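Local structure of glutathione s-transferase I (Zea mays, 1AXD) at residues L21-S26 / A74-K79; W12-R16 / N166-V170; E81-E85 / F159-L165; L113-L117 / C173-Y179. The protein probably conjugates glutathione to electrophilic compounds, among them herbicides that the maize plant detoxifies in this way. One frame throughout, in Å; residues are numbered along the deposited sequence.

Interaction 1 of 4, residues L21-S26 / A74-K79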
loop_
_atom_site.group_PDB
_atom_site.type_symbol
_atom_site.label_atom_id
_atom_site.label_comp_id
_atom_site.label_asym_id
_atom_site.label_seq_id
_atom_site.Cartn_x
_atom_site.Cartn_y
_atom_site.Cartn_z
ATOM N N LEU A 21 -0.789 -14.960 -9.774
ATOM C CA LEU A 21 -1.393 -15.484 -10.982
ATOM C C LEU A 21 -1.182 -16.958 -11.037
ATOM O O LEU A 21 -2.099 -17.686 -11.382
ATOM C CB LEU A 21 -0.796 -14.779 -12.196
ATOM C CG LEU A 21 -1.220 -13.302 -12.352
ATOM C CD1 LEU A 21 -0.213 -12.511 -13.209
ATOM C CD2 LEU A 21 -2.618 -13.205 -12.968
ATOM N N GLU A 22 0.003 -17.406 -10.634
ATOM C CA GLU A 22 0.334 -18.828 -10.617
ATOM C C GLU A 22 -0.489 -19.580 -9.598
ATOM O O GLU A 22 -0.849 -20.718 -9.841
ATOM C CB GLU A 22 1.821 -19.027 -10.301
ATOM C CG GLU A 22 2.782 -18.610 -11.410
ATOM C CD GLU A 22 2.674 -19.472 -12.662
ATOM O OE1 GLU A 22 2.153 -20.599 -12.570
ATOM O OE2 GLU A 22 3.127 -19.034 -13.742
ATOM N N GLU A 23 -0.764 -18.954 -8.462
ATOM C CA GLU A 23 -1.525 -19.570 -7.384
ATOM C C GLU A 23 -3.016 -19.608 -7.682
ATOM O O GLU A 23 -3.673 -20.581 -7.343
ATOM C CB GLU A 23 -1.245 -18.818 -6.078
ATOM C CG GLU A 23 -1.820 -19.457 -4.828
ATOM C CD GLU A 23 -1.169 -20.786 -4.458
ATOM O OE1 GLU A 23 0.079 -20.862 -4.400
ATOM O OE2 GLU A 23 -1.913 -21.754 -4.198
ATOM N N ALA A 24 -3.547 -18.558 -8.296
ATOM C CA ALA A 24 -4.969 -18.520 -8.629
ATOM C C ALA A 24 -5.226 -19.405 -9.808
ATOM O O ALA A 24 -6.373 -19.700 -10.095
ATOM C CB ALA A 24 -5.420 -17.062 -8.915
ATOM N N GLY A 25 -4.161 -19.823 -10.487
ATOM C CA GLY A 25 -4.302 -20.674 -11.650
ATOM C C GLY A 25 -4.851 -19.890 -12.823
ATOM O O GLY A 25 -5.772 -20.336 -13.487
ATOM N N SER A 26 -4.269 -18.718 -13.068
ATOM C CA SER A 26 -4.694 -17.846 -14.158
ATOM C C SER A 26 -4.018 -18.132 -15.469
ATOM O O SER A 26 -2.917 -18.678 -15.484
ATOM C CB SER A 26 -4.442 -16.390 -13.786
ATOM O OG SER A 26 -5.102 -16.059 -12.586
ATOM N N ALA A 74 -6.298 -10.898 -9.708
ATOM C CA ALA A 74 -6.129 -12.276 -10.133
ATOM C C ALA A 74 -6.795 -13.232 -9.172
ATOM O O ALA A 74 -7.288 -14.270 -9.596
ATOM C CB ALA A 74 -4.652 -12.586 -10.282
ATOM N N ALA A 75 -6.797 -12.907 -7.884
ATOM C CA ALA A 75 -7.430 -13.769 -6.891
ATOM C C ALA A 75 -8.907 -13.558 -6.969
ATOM O O ALA A 75 -9.651 -14.509 -7.084
ATOM C CB ALA A 75 -6.890 -13.453 -5.491
ATOM N N ARG A 76 -9.313 -12.305 -6.970
ATOM C CA ARG A 76 -10.706 -11.903 -7.049
ATOM C C ARG A 76 -11.408 -12.547 -8.261
ATOM O O ARG A 76 -12.594 -12.831 -8.187
ATOM C CB ARG A 76 -10.727 -10.374 -7.164
ATOM C CG ARG A 76 -12.033 -9.681 -6.863
ATOM C CD ARG A 76 -11.954 -8.215 -7.313
ATOM N NE ARG A 76 -11.148 -7.382 -6.422
ATOM C CZ ARG A 76 -11.522 -7.053 -5.192
ATOM N NH1 ARG A 76 -12.679 -7.493 -4.712
ATOM N NH2 ARG A 76 -10.761 -6.259 -4.452
ATOM N N LYS A 77 -10.661 -12.783 -9.339
ATOM C CA LYS A 77 -11.180 -13.368 -10.576
ATOM C C LYS A 77 -11.039 -14.883 -10.708
ATOM O O LYS A 77 -11.862 -15.496 -11.361
ATOM C CB LYS A 77 -10.491 -12.685 -11.763
ATOM C CG LYS A 77 -10.676 -13.353 -13.119
ATOM C CD LYS A 77 -9.659 -12.817 -14.130
ATOM C CE LYS A 77 -9.749 -13.516 -15.487
ATOM N NZ LYS A 77 -10.994 -13.194 -16.245
ATOM N N ASN A 78 -9.993 -15.474 -10.130
ATOM C CA ASN A 78 -9.767 -16.919 -10.243
ATOM C C ASN A 78 -9.748 -17.706 -8.971
ATOM O O ASN A 78 -10.147 -18.853 -8.994
ATOM C CB ASN A 78 -8.473 -17.197 -11.015
ATOM C CG ASN A 78 -8.603 -16.939 -12.506
ATOM O OD1 ASN A 78 -7.617 -16.910 -13.216
ATOM N ND2 ASN A 78 -9.825 -16.752 -12.980
ATOM N N LYS A 79 -9.262 -17.131 -7.877
ATOM C CA LYS A 79 -9.205 -17.841 -6.605
ATOM C C LYS A 79 -9.455 -16.875 -5.481
ATOM O O LYS A 79 -8.551 -16.568 -4.731
ATOM C CB LYS A 79 -7.845 -18.519 -6.435
ATOM C CG LYS A 79 -7.887 -19.791 -5.591
ATOM C CD LYS A 79 -6.510 -20.392 -5.385
ATOM C CE LYS A 79 -6.601 -21.627 -4.503
ATOM N NZ LYS A 79 -5.280 -22.006 -3.915
#

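Interaction 2 of 4, residues W12-R16 / N166-V170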
loop_
_atom_site.group_PDB
_atom_site.type_symbol
_atom_site.label_atom_id
_atom_site.label_comp_id
_atom_site.label_asym_id
_atom_site.label_seq_id
_atom_site.Cartn_x
_atom_site.Cartn_y
_atom_site.Cartn_z
ATOM N N TRP A 12 11.241 -7.690 -8.943
ATOM C CA TRP A 12 10.478 -8.393 -7.925
ATOM C C TRP A 12 9.062 -7.875 -7.768
ATOM O O TRP A 12 8.287 -8.460 -7.030
ATOM C CB TRP A 12 11.231 -8.505 -6.587
ATOM C CG TRP A 12 11.700 -7.243 -5.977
ATOM C CD1 TRP A 12 10.934 -6.290 -5.370
ATOM C CD2 TRP A 12 13.056 -6.798 -5.875
ATOM N NE1 TRP A 12 11.732 -5.276 -4.898
ATOM C CE2 TRP A 12 13.040 -5.560 -5.194
ATOM C CE3 TRP A 12 14.284 -7.324 -6.293
ATOM C CZ2 TRP A 12 14.209 -4.835 -4.921
ATOM C CZ3 TRP A 12 15.453 -6.598 -6.018
ATOM C CH2 TRP A 12 15.400 -5.370 -5.339
ATOM N N ASN A 13 8.698 -6.836 -8.513
ATOM C CA ASN A 13 7.341 -6.313 -8.454
ATOM C C ASN A 13 6.481 -7.056 -9.410
ATOM O O ASN A 13 5.321 -7.283 -9.126
ATOM C CB ASN A 13 7.311 -4.813 -8.731
ATOM C CG ASN A 13 7.821 -4.004 -7.556
ATOM O OD1 ASN A 13 8.861 -3.389 -7.633
ATOM N ND2 ASN A 13 7.106 -4.049 -6.445
ATOM N N LEU A 14 7.055 -7.501 -10.515
ATOM C CA LEU A 14 6.310 -8.260 -11.508
ATOM C C LEU A 14 6.184 -9.662 -11.059
ATOM O O LEU A 14 5.208 -10.322 -11.410
ATOM C CB LEU A 14 7.032 -8.236 -12.844
ATOM C CG LEU A 14 7.847 -6.979 -13.054
ATOM C CD1 LEU A 14 8.508 -7.047 -14.386
ATOM C CD2 LEU A 14 6.980 -5.755 -12.994
ATOM N N THR A 15 7.176 -10.155 -10.321
ATOM C CA THR A 15 7.111 -11.520 -9.835
ATOM C C THR A 15 6.169 -11.614 -8.668
ATOM O O THR A 15 5.737 -12.695 -8.340
ATOM C CB THR A 15 8.513 -12.121 -9.569
ATOM O OG1 THR A 15 9.271 -11.265 -8.705
ATOM C CG2 THR A 15 9.268 -12.252 -10.898
ATOM N N ARG A 16 5.796 -10.488 -8.077
ATOM C CA ARG A 16 4.818 -10.512 -6.992
ATOM C C ARG A 16 3.497 -10.877 -7.683
ATOM O O ARG A 16 2.757 -11.698 -7.176
ATOM C CB ARG A 16 4.722 -9.136 -6.307
ATOM C CG ARG A 16 3.817 -9.116 -5.079
ATOM C CD ARG A 16 3.904 -7.823 -4.286
ATOM N NE ARG A 16 5.245 -7.542 -3.768
ATOM C CZ ARG A 16 5.967 -6.475 -4.106
ATOM N NH1 ARG A 16 5.487 -5.589 -4.963
ATOM N NH2 ARG A 16 7.160 -6.278 -3.575
ATOM N N ASN A 166 2.224 -12.408 -1.197
ATOM C CA ASN A 166 2.787 -11.091 -1.478
ATOM C C ASN A 166 4.200 -10.885 -0.955
ATOM O O ASN A 166 4.824 -9.894 -1.302
ATOM C CB ASN A 166 1.858 -10.000 -0.937
ATOM C CG ASN A 166 0.703 -9.673 -1.882
ATOM O OD1 ASN A 166 0.460 -10.381 -2.845
ATOM N ND2 ASN A 166 -0.003 -8.577 -1.600
ATOM N N HIS A 167 4.684 -11.795 -0.108
ATOM C CA HIS A 167 6.033 -11.718 0.469
ATOM C C HIS A 167 7.042 -12.570 -0.269
ATOM O O HIS A 167 8.214 -12.450 0.013
ATOM C CB HIS A 167 6.038 -12.251 1.904
ATOM C CG HIS A 167 5.375 -11.366 2.912
ATOM N ND1 HIS A 167 4.030 -11.442 3.205
ATOM C CD2 HIS A 167 5.892 -10.449 3.764
ATOM C CE1 HIS A 167 3.747 -10.611 4.193
ATOM N NE2 HIS A 167 4.860 -9.997 4.550
ATOM N N VAL A 168 6.627 -13.434 -1.189
ATOM C CA VAL A 168 7.613 -14.293 -1.810
ATOM C C VAL A 168 8.641 -13.682 -2.690
ATOM O O VAL A 168 9.814 -13.894 -2.419
ATOM C CB VAL A 168 7.011 -15.606 -2.433
ATOM C CG1 VAL A 168 5.893 -16.169 -1.546
ATOM C CG2 VAL A 168 6.557 -15.408 -3.856
ATOM N N SER A 169 8.244 -12.873 -3.681
ATOM C CA SER A 169 9.194 -12.261 -4.624
ATOM C C SER A 169 10.377 -11.546 -3.987
ATOM O O SER A 169 11.475 -11.651 -4.511
ATOM C CB SER A 169 8.483 -11.343 -5.619
ATOM O OG SER A 169 7.857 -10.268 -4.950
ATOM N N VAL A 170 10.166 -10.795 -2.908
ATOM C CA VAL A 170 11.292 -10.141 -2.249
ATOM C C VAL A 170 12.053 -11.110 -1.391
ATOM O O VAL A 170 13.268 -10.994 -1.308
ATOM C CB VAL A 170 10.883 -8.945 -1.357
ATOM C CG1 VAL A 170 10.425 -7.769 -2.222
ATOM C CG2 VAL A 170 9.806 -9.354 -0.359
HETATM O O HOH W 1 1.521 -12.671 -4.701
HETATM O O HOH W 2 7.290 -9.656 -2.648
#

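Interaction 3 of 4, residues E81-E85 / F159-L165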
loop_
_atom_site.group_PDB
_atom_site.type_symbol
_atom_site.label_atom_id
_atom_site.label_comp_id
_atom_site.label_asym_id
_atom_site.label_seq_id
_atom_site.Cartn_x
_atom_site.Cartn_y
_atom_site.Cartn_z
ATOM N N GLU A 81 -10.715 -17.222 -2.710
ATOM C CA GLU A 81 -10.452 -17.778 -1.394
ATOM C C GLU A 81 -9.189 -17.174 -0.816
ATOM O O GLU A 81 -9.047 -17.124 0.396
ATOM C CB GLU A 81 -10.313 -19.293 -1.499
ATOM C CG GLU A 81 -11.570 -20.015 -2.002
ATOM C CD GLU A 81 -11.838 -19.833 -3.495
ATOM O OE1 GLU A 81 -10.865 -19.801 -4.280
ATOM O OE2 GLU A 81 -13.030 -19.736 -3.883
ATOM N N LEU A 82 -8.296 -16.700 -1.682
ATOM C CA LEU A 82 -7.046 -16.075 -1.254
ATOM C C LEU A 82 -7.301 -14.708 -0.638
ATOM O O LEU A 82 -6.389 -14.134 -0.071
ATOM C CB LEU A 82 -6.080 -15.945 -2.442
ATOM C CG LEU A 82 -5.401 -17.201 -3.001
ATOM C CD1 LEU A 82 -4.696 -16.875 -4.335
ATOM C CD2 LEU A 82 -4.394 -17.757 -1.981
ATOM N N LEU A 83 -8.523 -14.200 -0.772
ATOM C CA LEU A 83 -8.921 -12.903 -0.226
ATOM C C LEU A 83 -9.927 -13.046 0.896
ATOM O O LEU A 83 -10.290 -12.050 1.508
ATOM C CB LEU A 83 -9.539 -12.032 -1.324
ATOM C CG LEU A 83 -8.744 -10.969 -2.082
ATOM C CD1 LEU A 83 -7.271 -10.998 -1.672
ATOM C CD2 LEU A 83 -8.932 -11.180 -3.603
ATOM N N ARG A 84 -10.411 -14.260 1.125
ATOM C CA ARG A 84 -11.394 -14.523 2.172
ATOM C C ARG A 84 -12.569 -13.575 2.066
ATOM O O ARG A 84 -13.121 -13.168 3.085
ATOM C CB ARG A 84 -10.744 -14.446 3.559
ATOM C CG ARG A 84 -9.503 -15.307 3.697
ATOM C CD ARG A 84 -9.800 -16.749 3.343
ATOM N NE ARG A 84 -10.446 -17.466 4.441
ATOM C CZ ARG A 84 -10.459 -18.794 4.571
ATOM N NH1 ARG A 84 -9.875 -19.575 3.668
ATOM N NH2 ARG A 84 -10.991 -19.340 5.653
ATOM N N GLU A 85 -12.926 -13.214 0.834
ATOM C CA GLU A 85 -14.054 -12.327 0.584
ATOM C C GLU A 85 -15.275 -13.069 1.015
ATOM O O GLU A 85 -15.406 -14.241 0.692
ATOM C CB GLU A 85 -14.163 -11.978 -0.911
ATOM C CG GLU A 85 -13.031 -11.104 -1.473
ATOM C CD GLU A 85 -12.997 -9.681 -0.910
ATOM O OE1 GLU A 85 -13.661 -9.404 0.117
ATOM O OE2 GLU A 85 -12.290 -8.832 -1.503
ATOM N N PHE A 159 -5.110 -19.725 7.572
ATOM C CA PHE A 159 -5.298 -20.044 6.158
ATOM C C PHE A 159 -4.334 -19.254 5.304
ATOM O O PHE A 159 -3.869 -18.209 5.743
ATOM C CB PHE A 159 -6.738 -19.688 5.767
ATOM C CG PHE A 159 -7.175 -18.342 6.282
ATOM C CD1 PHE A 159 -6.846 -17.178 5.596
ATOM C CD2 PHE A 159 -7.833 -18.233 7.493
ATOM C CE1 PHE A 159 -7.158 -15.925 6.119
ATOM C CE2 PHE A 159 -8.147 -16.986 8.018
ATOM C CZ PHE A 159 -7.807 -15.830 7.330
ATOM N N LEU A 160 -4.000 -19.763 4.121
ATOM C CA LEU A 160 -3.109 -19.047 3.212
ATOM C C LEU A 160 -3.940 -17.956 2.597
ATOM O O LEU A 160 -5.128 -18.156 2.396
ATOM C CB LEU A 160 -2.584 -19.966 2.101
ATOM C CG LEU A 160 -1.606 -19.387 1.069
ATOM C CD1 LEU A 160 -0.200 -19.282 1.663
ATOM C CD2 LEU A 160 -1.554 -20.303 -0.156
ATOM N N SER A 161 -3.326 -16.814 2.308
ATOM C CA SER A 161 -4.022 -15.688 1.703
ATOM C C SER A 161 -3.040 -14.872 0.903
ATOM O O SER A 161 -1.857 -15.214 0.862
ATOM C CB SER A 161 -4.644 -14.826 2.795
ATOM O OG SER A 161 -3.636 -14.266 3.625
ATOM N N LEU A 162 -3.519 -13.791 0.289
ATOM C CA LEU A 162 -2.677 -12.899 -0.507
ATOM C C LEU A 162 -1.623 -12.267 0.337
ATOM O O LEU A 162 -0.586 -11.892 -0.185
ATOM C CB LEU A 162 -3.523 -11.814 -1.168
ATOM C CG LEU A 162 -3.593 -11.880 -2.683
ATOM C CD1 LEU A 162 -4.237 -10.600 -3.191
ATOM C CD2 LEU A 162 -2.183 -12.001 -3.242
ATOM N N ALA A 163 -1.865 -12.164 1.638
ATOM C CA ALA A 163 -0.887 -11.579 2.546
ATOM C C ALA A 163 0.383 -12.372 2.507
ATOM O O ALA A 163 1.447 -11.781 2.496
ATOM C CB ALA A 163 -1.457 -11.503 3.978
ATOM N N ASP A 164 0.275 -13.699 2.435
ATOM C CA ASP A 164 1.440 -14.578 2.405
ATOM C C ASP A 164 2.178 -14.571 1.112
ATOM O O ASP A 164 3.370 -14.334 1.128
ATOM C CB ASP A 164 1.036 -15.995 2.771
ATOM C CG ASP A 164 0.387 -16.063 4.122
ATOM O OD1 ASP A 164 1.113 -16.173 5.131
ATOM O OD2 ASP A 164 -0.855 -15.968 4.186
ATOM N N LEU A 165 1.480 -14.802 -0.003
ATOM C CA LEU A 165 2.089 -14.821 -1.341
ATOM C C LEU A 165 2.765 -13.521 -1.680
ATOM O O LEU A 165 3.774 -13.533 -2.369
ATOM C CB LEU A 165 1.044 -15.107 -2.431
ATOM C CG LEU A 165 0.235 -16.401 -2.569
ATOM C CD1 LEU A 165 1.047 -17.589 -2.038
ATOM C CD2 LEU A 165 -1.075 -16.289 -1.822
#

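Interaction 4 of 4, residues L113-L117 / C173-Y179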
loop_
_atom_site.group_PDB
_atom_site.type_symbol
_atom_site.label_atom_id
_atom_site.label_comp_id
_atom_site.label_asym_id
_atom_site.label_seq_id
_atom_site.Cartn_x
_atom_site.Cartn_y
_atom_site.Cartn_z
ATOM N N LEU A 113 18.097 -5.292 -0.408
ATOM C CA LEU A 113 18.174 -6.004 -1.673
ATOM C C LEU A 113 18.916 -5.252 -2.729
ATOM O O LEU A 113 19.553 -5.865 -3.555
ATOM C CB LEU A 113 16.773 -6.400 -2.141
ATOM C CG LEU A 113 16.028 -7.318 -1.166
ATOM C CD1 LEU A 113 14.783 -7.894 -1.835
ATOM C CD2 LEU A 113 16.951 -8.479 -0.715
ATOM N N PHE A 114 18.886 -3.929 -2.684
ATOM C CA PHE A 114 19.592 -3.111 -3.665
ATOM C C PHE A 114 21.107 -3.110 -3.421
ATOM O O PHE A 114 21.867 -3.386 -4.339
ATOM C CB PHE A 114 19.041 -1.681 -3.631
ATOM C CG PHE A 114 19.877 -0.684 -4.388
ATOM C CD1 PHE A 114 20.015 -0.771 -5.778
ATOM C CD2 PHE A 114 20.526 0.354 -3.711
ATOM C CE1 PHE A 114 20.784 0.158 -6.484
ATOM C CE2 PHE A 114 21.302 1.295 -4.406
ATOM C CZ PHE A 114 21.430 1.194 -5.796
ATOM N N GLN A 115 21.529 -2.801 -2.198
ATOM C CA GLN A 115 22.945 -2.755 -1.848
ATOM C C GLN A 115 23.594 -4.074 -2.031
ATOM O O GLN A 115 24.601 -4.164 -2.712
ATOM C CB GLN A 115 23.115 -2.314 -0.393
ATOM C CG GLN A 115 22.656 -0.905 -0.116
ATOM C CD GLN A 115 23.444 0.113 -0.898
ATOM O OE1 GLN A 115 24.641 -0.009 -1.049
ATOM N NE2 GLN A 115 22.766 1.125 -1.397
ATOM N N VAL A 116 23.012 -5.098 -1.425
ATOM C CA VAL A 116 23.542 -6.443 -1.487
ATOM C C VAL A 116 23.354 -7.117 -2.823
ATOM O O VAL A 116 24.151 -7.976 -3.171
ATOM C CB VAL A 116 22.915 -7.308 -0.345
ATOM C CG1 VAL A 116 23.174 -8.815 -0.564
ATOM C CG2 VAL A 116 23.497 -6.884 1.010
ATOM N N LEU A 117 22.361 -6.707 -3.600
ATOM C CA LEU A 117 22.115 -7.387 -4.859
ATOM C C LEU A 117 22.181 -6.580 -6.136
ATOM O O LEU A 117 23.000 -6.891 -6.989
ATOM C CB LEU A 117 20.779 -8.128 -4.756
ATOM C CG LEU A 117 20.469 -9.339 -5.631
ATOM C CD1 LEU A 117 21.424 -10.496 -5.291
ATOM C CD2 LEU A 117 19.016 -9.766 -5.372
ATOM N N CYS A 173 14.497 -13.280 -3.245
ATOM C CA CYS A 173 15.720 -12.540 -3.515
ATOM C C CYS A 173 16.583 -12.555 -2.311
ATOM O O CYS A 173 17.761 -12.832 -2.428
ATOM C CB CYS A 173 15.414 -11.101 -3.910
ATOM S SG CYS A 173 14.840 -10.907 -5.590
ATOM N N LEU A 174 16.014 -12.268 -1.147
ATOM C CA LEU A 174 16.781 -12.281 0.095
ATOM C C LEU A 174 17.444 -13.647 0.260
ATOM O O LEU A 174 18.616 -13.714 0.608
ATOM C CB LEU A 174 15.856 -11.999 1.285
ATOM C CG LEU A 174 16.462 -12.128 2.683
ATOM C CD1 LEU A 174 17.536 -11.043 2.884
ATOM C CD2 LEU A 174 15.347 -12.019 3.742
ATOM N N PHE A 175 16.709 -14.706 -0.070
ATOM C CA PHE A 175 17.195 -16.073 0.049
ATOM C C PHE A 175 18.304 -16.428 -0.915
ATOM O O PHE A 175 18.822 -17.527 -0.838
ATOM C CB PHE A 175 16.032 -17.052 -0.099
ATOM C CG PHE A 175 16.074 -18.180 0.875
ATOM C CD1 PHE A 175 16.047 -17.930 2.245
ATOM C CD2 PHE A 175 16.160 -19.497 0.433
ATOM C CE1 PHE A 175 16.109 -18.972 3.171
ATOM C CE2 PHE A 175 16.223 -20.557 1.347
ATOM C CZ PHE A 175 16.197 -20.290 2.722
ATOM N N ALA A 176 18.641 -15.545 -1.845
ATOM C CA ALA A 176 19.725 -15.827 -2.779
ATOM C C ALA A 176 21.003 -15.218 -2.268
ATOM O O ALA A 176 22.039 -15.413 -2.880
ATOM C CB ALA A 176 19.385 -15.296 -4.182
ATOM N N THR A 177 20.938 -14.501 -1.150
ATOM C CA THR A 177 22.115 -13.851 -0.591
ATOM C C THR A 177 22.483 -14.420 0.752
ATOM O O THR A 177 21.683 -15.134 1.347
ATOM C CB THR A 177 21.886 -12.335 -0.458
ATOM O OG1 THR A 177 21.019 -12.071 0.653
ATOM C CG2 THR A 177 21.252 -11.785 -1.748
ATOM N N PRO A 178 23.682 -14.095 1.268
ATOM C CA PRO A 178 24.105 -14.614 2.572
ATOM C C PRO A 178 23.262 -14.122 3.727
ATOM O O PRO A 178 23.391 -14.652 4.817
ATOM C CB PRO A 178 25.553 -14.127 2.676
ATOM C CG PRO A 178 25.536 -12.859 1.900
ATOM C CD PRO A 178 24.740 -13.253 0.683
ATOM N N TYR A 179 22.398 -13.136 3.496
ATOM C CA TYR A 179 21.549 -12.611 4.558
ATOM C C TYR A 179 20.311 -13.434 4.842
ATOM O O TYR A 179 19.487 -13.017 5.640
ATOM C CB TYR A 179 21.207 -11.139 4.305
ATOM C CG TYR A 179 22.413 -10.251 4.490
ATOM C CD1 TYR A 179 22.845 -9.886 5.767
ATOM C CD2 TYR A 179 23.183 -9.854 3.399
ATOM C CE1 TYR A 179 24.021 -9.155 5.950
ATOM C CE2 TYR A 179 24.364 -9.122 3.577
ATOM C CZ TYR A 179 24.772 -8.781 4.852
ATOM O OH TYR A 179 25.934 -8.077 5.025
#

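Interaction 1 of 4, residues L21-S26 / A74-K79
Ser26, in the loop just after helix 14-24, and Asn78, at the end of helix 67-78, are joined by a hydrogen bond. The hydroxyl OG of Ser26 donates to OD1 of Asn78 over 2.7 Å, meeting the carbonyl at a C=O...donor angle of 128° and tilted 25° from its plane. At the other end of the amide, ND2 returns a weak bond to Lys77 O, which helps fix the rotation of the group. With an alanine here, the hydroxyl of Ser26 would probably lose its acceptor, and the turn through Gly25 its polar tie to helix 67-78.

The ionic part is looser. Lys79, its CG anti to the backbone N (chi1 -150°), runs fully extended across the end of helix 14-24, with CB 3.6 Å from Ala24 CA. Its NZ then forms a weak salt bridge of 3.4 Å with Glu23 OE2. That carboxylate is shared with Arg199, while its OE1 bonds to Ser201.

Apolar contact is made by small groups: Leu21 CD2 lies 3.4 Å from Ala74 CB, and Ala24 CB is 3.7 Å from Asn78 CB. Leu21 also touches Met3 and Leu5 of strand 3-6, as expected of two helices on one face of a thioredoxin-like sheet.

Alanines therefore allow the helix ends to approach closely, whereas the polar part consists of one neutral hydrogen bond and a weak ion pair whose carboxylate is shared.

Interaction 2 of 4, residues W12-R16 / N166-V170
The indole of Trp12 and the side chain of Val170 cross at about a right angle, the five-membered ring meeting the valine through CD1, 3.5 Å from Val170 CG1. The same methyl group lies near the guanidinium plane of Arg16, at its edge, 3.8 Å from NH2. One face of that guanidinium looks onto the backbone of the first segment, with Trp12 O 4.2 Å above its centre.

Ser169 fills the middle. With chi1 at 62°, between the backbone N and the carbonyl carbon, its OG is brought to 2.8 Å from Trp12 O, while CB packs 3.2 Å from OG1 of Thr15, an oxygen hydrogen-bonded to Ser11 O. This is the buried seam between the thioredoxin-like domain and the helical domain of the glutathione transferase fold: the start of helix 14-24, close to the bound glutathione derivative, abuts the start of helix 168-174.

Arg16 is extended as far as CD and then bends at chi3 (-60°), bringing NE to Asn166 O in a weak bond of 3.4 Å. A water reinforces it, accepting from Arg16 NE and Val170 N and donating to Asn166 O at 2.8 Å. A leucine in place of Arg16 would probably leave this water and the carbonyl of Asn166 without their donor across the seam. A second water donates to Arg16 O and, at 3.1 Å, to OD1 of Asn166.

Interaction 3 of 4, residues E81-E85 / F159-L165
A cation-pi stack of Arg84 on Phe159 and a buried leucine cluster join the loop after helix 67-78 to the capped start of helix 162-165. The guanidinium lies flat on one face of the phenyl ring, the planes 2° apart and CZ 4.1 Å from the ring centroid. Bends at chi2 and chi3 (-55° and -80°) fold the arginine back over the ring, so that its methylenes pack there too, CG coming within 3.4 Å of Phe159 CE1. Glu90 pairs with NE of Arg84 and would help to hold the guanidinium in place.

Deeper in, Leu162 N donates to Leu82 O over 2.9 Å, in the carbonyl plane, which gives this first-turn N-H of the helix an acceptor from the loop. Ser161 and Asp164 close a capping box: Ser161 N donates to Asp164 OD2 at 3.2 Å, and Ser161 OG weakly accepts from Ala163 N. Leu160 and Leu165, in the positions of a hydrophobic staple, flank it, and such an N-capping box is a known feature of glutathione transferases.

Leu82 reaches both staple residues through CD2, which is 3.6 Å from Leu165 CD2, the two side chains crossing at about a right angle. Leu83 and Leu162 instead run side by side, CD1 to CD1 at 3.4 Å. Leu82 continues onto Glu23 and Ala75, and Leu162 onto Ala20, Cys71 and Ile98, wedging the cluster between helices 14-24, 67-78 and 88-122.

Interaction 4 of 4, residues L113-L117 / C173-Y179
Cys173 opens the contact, its CB set 3.9 Å from Leu113 CD1 and, on the next turn of helix 88-122, 4.1 Å from Leu117 CD2. One residue on, Leu174 receives the other branch of Leu113: CD2 lies against the backbone, 3.9 Å from Leu174 CA, rather than against the tip of the leucine.

From Leu174 a type I beta turn to Thr177 brings the chain round alongside helix 88-122. Thr177 is split between two tasks. Its OG1, held between the backbone N and the carbonyl carbon (chi1 75°), donates to Leu174 O at 2.9 Å in the carbonyl plane, on a lone pair. Thr177 N donates to the same oxygen, which two bonds therefore grip, and OG1 in turn weakly accepts from Tyr179 N. The threonine methyl faces the helix, with Thr177 CG2 3.7 Å from Val116 CG1 and 3.8 Å from Leu117 CD1.

Beyond Pro178, the ring of Tyr179 meets the second branch of Val116 obliquely, CE2 to CG2 at 3.5 Å. Its hydroxyl is bonded to Gln128, and its side chain also touches Leu135, so helix 128-151 is drawn into the same packing.

The chemistry is thus divided: the polar groups of the turn are spent on its own shape, while leucine, valine and threonine methyls, Cys173 CB and the Tyr179 ring make the contact within the helical domain by apolar packing.

In the fold
The centre of interaction 2, which is wholly buried, is about 2 Å from the centre of the chain; those of interactions 1 and 4, partly buried, are about 15 Å from it, on opposite sides. The central seam between domains combines Trp12-Val170 packing with waters and backbone carbonyls, interaction 1 uses side-chain polar pairs nearer the surface, and interaction 4 apolar packing that includes one aromatic ring. Interaction 3 combines a buried leucine core with a partly exposed cation-pi stack. Helix 14-24 serves interactions 1 and 2, and helix 168-174 serves 2 and 4, where Trp12 packs on Leu113 and Cys173. Interactions 1 and 3 meet directly through Ala75 with Leu83 and Glu23 with Leu82.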